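Local coordinates for 450aa long hypothetical fmu protein (PDB 2YXL), which probably methylates cytosine in RNA at carbon 5 using S-adenosyl-L-methionine, as in its RsmB/NOP relatives, and here holds the cofactor analogue sinefungin, at residues A[262-267]-A[376-381]. Residues are numbered along the deposited sequence; the frame is centred on the assembly and turned at random.
Sequences TVVDLA and ARLVKP. With SFG (sinefungin), chain B.
Segments 262-267 and 376-381 meet through side chains alone, their backbones standing well apart: CA of Val264 is 8.4 Å from CA of Leu378, and CA of Thr262 is 10.2 Å from CA of Lys380. Leu378, in the chain that follows helix 361-376, bridges much of that gap. Its CG lies anti to the carbonyl carbon (chi1 -71°), and CD1 is the branch that touches, 3.8 Å from CD1 of Leu266 and 4.2 Å from CG1 of Val264. The leucine and valine side chains cross at about a right angle, methyl against methyl. Branched aliphatic residues suit this buried place, filling the layer between the two segments without needing polar partners; Phe290 packs against both Val264 and Leu266. The setting is the Rossmann-like core of a class I methyltransferase, in which 262-265 pairs in parallel with strands 286-290 and 331-337, and helix 361-376 leads through Leu378 toward strand 383-389 of the same sheet. Toward its C-terminal end, 262-267 runs into the sinefungin pocket: the carbonyl O of Ala267 accepts a hydrogen bond from the amino N of sinefungin at 2.9 Å, and the CB methyl of Ala267 lies 3.4 Å from the ribose O4', a small side chain suited to a place beside the sugar. At the other end of the contact, Lys380 reaches an extended chain toward Thr262 and meets it at about a right angle, its NZ 3.9 Å from CG2 of the threonine. A long lysine fits this partly exposed margin because its apolar stem can span the gap while NZ forms a salt bridge with Asp332, whose carboxylate also accepts a hydrogen bond from the backbone N of Thr262.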
ATOM      1  N   THR A 262      10.444  27.047   5.523  1.00 37.58           N
ATOM      2  CA  THR A 262       9.091  26.702   5.940  1.00 37.41           C
ATOM      3  C   THR A 262       8.436  25.835   4.863  1.00 37.25           C
ATOM      4  O   THR A 262       8.270  26.259   3.715  1.00 37.24           O
ATOM      5  CB  THR A 262       8.241  27.954   6.322  1.00 37.46           C
ATOM      6  OG1 THR A 262       6.844  27.635   6.270  1.00 37.57           O
ATOM      7  CG2 THR A 262       8.531  29.133   5.398  1.00 37.41           C
ATOM      8  N   VAL A 263       8.102  24.606   5.244  1.00 37.01           N
ATOM      9  CA  VAL A 263       7.608  23.601   4.310  1.00 36.85           C
ATOM     10  C   VAL A 263       6.193  23.159   4.682  1.00 36.85           C
ATOM     11  O   VAL A 263       5.827  23.139   5.859  1.00 36.70           O
ATOM     12  CB  VAL A 263       8.575  22.376   4.247  1.00 36.86           C
ATOM     13  CG1 VAL A 263       8.007  21.244   3.393  1.00 36.31           C
ATOM     14  CG2 VAL A 263       9.937  22.803   3.714  1.00 36.70           C
ATOM     15  N   VAL A 264       5.401  22.823   3.666  1.00 36.96           N
ATOM     16  CA  VAL A 264       4.056  22.291   3.875  1.00 37.20           C
ATOM     17  C   VAL A 264       3.924  20.893   3.268  1.00 37.32           C
ATOM     18  O   VAL A 264       4.299  20.668   2.118  1.00 37.31           O
ATOM     19  CB  VAL A 264       2.973  23.231   3.287  1.00 37.13           C
ATOM     20  CG1 VAL A 264       1.591  22.594   3.378  1.00 37.29           C
ATOM     21  CG2 VAL A 264       2.985  24.574   4.001  1.00 37.15           C
ATOM     22  N   ASP A 265       3.414  19.957   4.068  1.00 37.56           N
ATOM     23  CA  ASP A 265       3.019  18.636   3.586  1.00 37.67           C
ATOM     24  C   ASP A 265       1.496  18.597   3.626  1.00 37.80           C
ATOM     25  O   ASP A 265       0.896  18.416   4.688  1.00 37.81           O
ATOM     26  CB  ASP A 265       3.625  17.531   4.460  1.00 37.61           C
ATOM     27  CG  ASP A 265       3.535  16.145   3.820  1.00 37.59           C
ATOM     28  OD1 ASP A 265       2.541  15.843   3.120  1.00 37.23           O
ATOM     29  OD2 ASP A 265       4.468  15.342   4.033  1.00 37.84           O
ATOM     30  N   LEU A 266       0.881  18.777   2.462  1.00 38.09           N
ATOM     31  CA  LEU A 266      -0.554  19.060   2.370  1.00 38.44           C
ATOM     32  C   LEU A 266      -1.446  17.847   2.655  1.00 38.53           C
ATOM     33  O   LEU A 266      -2.578  18.001   3.112  1.00 38.51           O
ATOM     34  CB  LEU A 266      -0.876  19.682   1.008  1.00 38.32           C
ATOM     35  CG  LEU A 266      -1.996  20.719   0.904  1.00 38.88           C
ATOM     36  CD1 LEU A 266      -1.900  21.812   1.975  1.00 38.99           C
ATOM     37  CD2 LEU A 266      -1.994  21.333  -0.484  1.00 38.73           C
ATOM     38  N   ALA A 267      -0.930  16.651   2.381  1.00 38.76           N
ATOM     39  CA  ALA A 267      -1.566  15.397   2.789  1.00 38.96           C
ATOM     40  C   ALA A 267      -0.469  14.507   3.374  1.00 39.22           C
ATOM     41  O   ALA A 267       0.284  13.864   2.638  1.00 39.29           O
ATOM     42  CB  ALA A 267      -2.250  14.730   1.608  1.00 38.81           C
ATOM     43  N   ALA A 376      -0.965  25.662  -4.897  1.00 27.99           N
ATOM     44  CA  ALA A 376      -0.454  26.764  -5.716  1.00 27.76           C
ATOM     45  C   ALA A 376      -0.378  28.071  -4.946  1.00 27.59           C
ATOM     46  O   ALA A 376       0.632  28.774  -4.998  1.00 27.71           O
ATOM     47  CB  ALA A 376      -1.316  26.946  -6.955  1.00 27.76           C
ATOM     48  N   ARG A 377      -1.449  28.375  -4.221  1.00 27.38           N
ATOM     49  CA  ARG A 377      -1.583  29.645  -3.512  1.00 27.08           C
ATOM     50  C   ARG A 377      -0.737  29.719  -2.234  1.00 26.79           C
ATOM     51  O   ARG A 377      -0.580  30.795  -1.656  1.00 26.80           O
ATOM     52  CB  ARG A 377      -3.063  29.932  -3.228  1.00 27.15           C
ATOM     53  CG  ARG A 377      -3.868  30.292  -4.479  1.00 27.34           C
ATOM     54  CD  ARG A 377      -5.355  29.964  -4.355  1.00 27.78           C
ATOM     55  NE  ARG A 377      -6.057  30.830  -3.407  1.00 27.96           N
ATOM     56  CZ  ARG A 377      -6.799  30.396  -2.390  1.00 28.01           C
ATOM     57  NH1 ARG A 377      -6.961  29.094  -2.179  1.00 28.14           N
ATOM     58  NH2 ARG A 377      -7.393  31.268  -1.586  1.00 27.93           N
ATOM     59  N   LEU A 378      -0.188  28.579  -1.812  1.00 26.44           N
ATOM     60  CA  LEU A 378       0.695  28.519  -0.642  1.00 26.07           C
ATOM     61  C   LEU A 378       2.161  28.800  -0.985  1.00 25.89           C
ATOM     62  O   LEU A 378       2.943  29.204  -0.120  1.00 25.77           O
ATOM     63  CB  LEU A 378       0.579  27.165   0.064  1.00 26.04           C
ATOM     64  CG  LEU A 378      -0.695  26.820   0.839  1.00 25.90           C
ATOM     65  CD1 LEU A 378      -0.683  25.346   1.201  1.00 26.09           C
ATOM     66  CD2 LEU A 378      -0.848  27.668   2.090  1.00 25.80           C
ATOM     67  N   VAL A 379       2.517  28.592  -2.250  1.00 25.71           N
ATOM     68  CA  VAL A 379       3.901  28.700  -2.714  1.00 25.55           C
ATOM     69  C   VAL A 379       4.356  30.155  -2.849  1.00 25.40           C
ATOM     70  O   VAL A 379       3.648  30.982  -3.424  1.00 25.38           O
ATOM     71  CB  VAL A 379       4.098  27.978  -4.076  1.00 25.59           C
ATOM     72  CG1 VAL A 379       5.570  27.874  -4.428  1.00 25.67           C
ATOM     73  CG2 VAL A 379       3.482  26.592  -4.046  1.00 25.51           C
ATOM     74  N   LYS A 380       5.539  30.448  -2.309  1.00 25.25           N
ATOM     75  CA  LYS A 380       6.204  31.740  -2.490  1.00 25.04           C
ATOM     76  C   LYS A 380       6.647  31.907  -3.949  1.00 25.17           C
ATOM     77  O   LYS A 380       6.854  30.909  -4.642  1.00 25.21           O
ATOM     78  CB  LYS A 380       7.425  31.846  -1.569  1.00 24.87           C
ATOM     79  CG  LYS A 380       7.108  31.890  -0.086  1.00 24.34           C
ATOM     80  CD  LYS A 380       8.383  31.974   0.734  1.00 23.63           C
ATOM     81  CE  LYS A 380       8.092  31.927   2.224  1.00 23.52           C
ATOM     82  NZ  LYS A 380       9.324  32.114   3.038  1.00 23.30           N
ATOM     83  N   PRO A 381       6.781  33.163  -4.425  1.00 25.33           N
ATOM     84  CA  PRO A 381       7.270  33.423  -5.787  1.00 25.43           C
ATOM     85  C   PRO A 381       8.499  32.593  -6.186  1.00 25.51           C
ATOM     86  O   PRO A 381       8.531  32.036  -7.284  1.00 25.58           O
ATOM     87  CB  PRO A 381       7.610  34.912  -5.752  1.00 25.39           C
ATOM     88  CG  PRO A 381       6.644  35.475  -4.779  1.00 25.34           C
ATOM     89  CD  PRO A 381       6.451  34.421  -3.722  1.00 25.32           C
TER
HETATM   90  N   SFG B5748       2.092  11.562   2.309  1.00 75.25           N
HETATM   91  CA  SFG B5748       1.693  10.461   3.206  1.00 75.30           C
HETATM   92  C   SFG B5748       2.932   9.641   3.621  1.00 75.22           C
HETATM   93  O   SFG B5748       2.858   8.990   4.685  1.00 75.22           O
HETATM   94  OXT SFG B5748       3.934   9.690   2.876  1.00 75.15           O
HETATM   95  CB  SFG B5748       0.632   9.577   2.524  1.00 75.33           C
HETATM   96  CG  SFG B5748      -0.672  10.360   2.281  1.00 75.63           C
HETATM   97  CD  SFG B5748      -1.791   9.492   1.682  1.00 76.08           C
HETATM   98  NE  SFG B5748      -1.368   9.026   0.355  1.00 76.02           N
HETATM   99  C5' SFG B5748      -3.108  10.277   1.496  1.00 77.17           C
HETATM  100  C4' SFG B5748      -3.603  11.018   2.764  1.00 77.98           C
HETATM  101  O4' SFG B5748      -4.366  12.153   2.292  1.00 78.53           O
HETATM  102  C3' SFG B5748      -4.577  10.202   3.634  1.00 78.30           C
HETATM  103  O3' SFG B5748      -4.028  10.082   4.953  1.00 77.81           O
HETATM  104  C2' SFG B5748      -5.864  11.040   3.656  1.00 78.74           C
HETATM  105  O2' SFG B5748      -6.458  11.049   4.960  1.00 78.56           O
HETATM  106  C1' SFG B5748      -5.329  12.429   3.326  1.00 79.37           C
HETATM  107  N9  SFG B5748      -6.343  13.378   2.778  1.00 79.66           N
HETATM  108  C8  SFG B5748      -7.258  13.115   1.843  1.00 79.80           C
HETATM  109  N7  SFG B5748      -7.978  14.211   1.598  1.00 79.87           N
HETATM  110  C5  SFG B5748      -7.519  15.181   2.384  1.00 79.96           C
HETATM  111  C6  SFG B5748      -7.867  16.516   2.572  1.00 79.83           C
HETATM  112  N6  SFG B5748      -8.860  17.067   1.877  1.00 79.71           N
HETATM  113  N1  SFG B5748      -7.182  17.247   3.471  1.00 79.73           N
HETATM  114  C2  SFG B5748      -6.190  16.710   4.170  1.00 79.81           C
HETATM  115  N3  SFG B5748      -5.836  15.440   4.013  1.00 79.86           N
HETATM  116  C4  SFG B5748      -6.478  14.654   3.131  1.00 79.86           C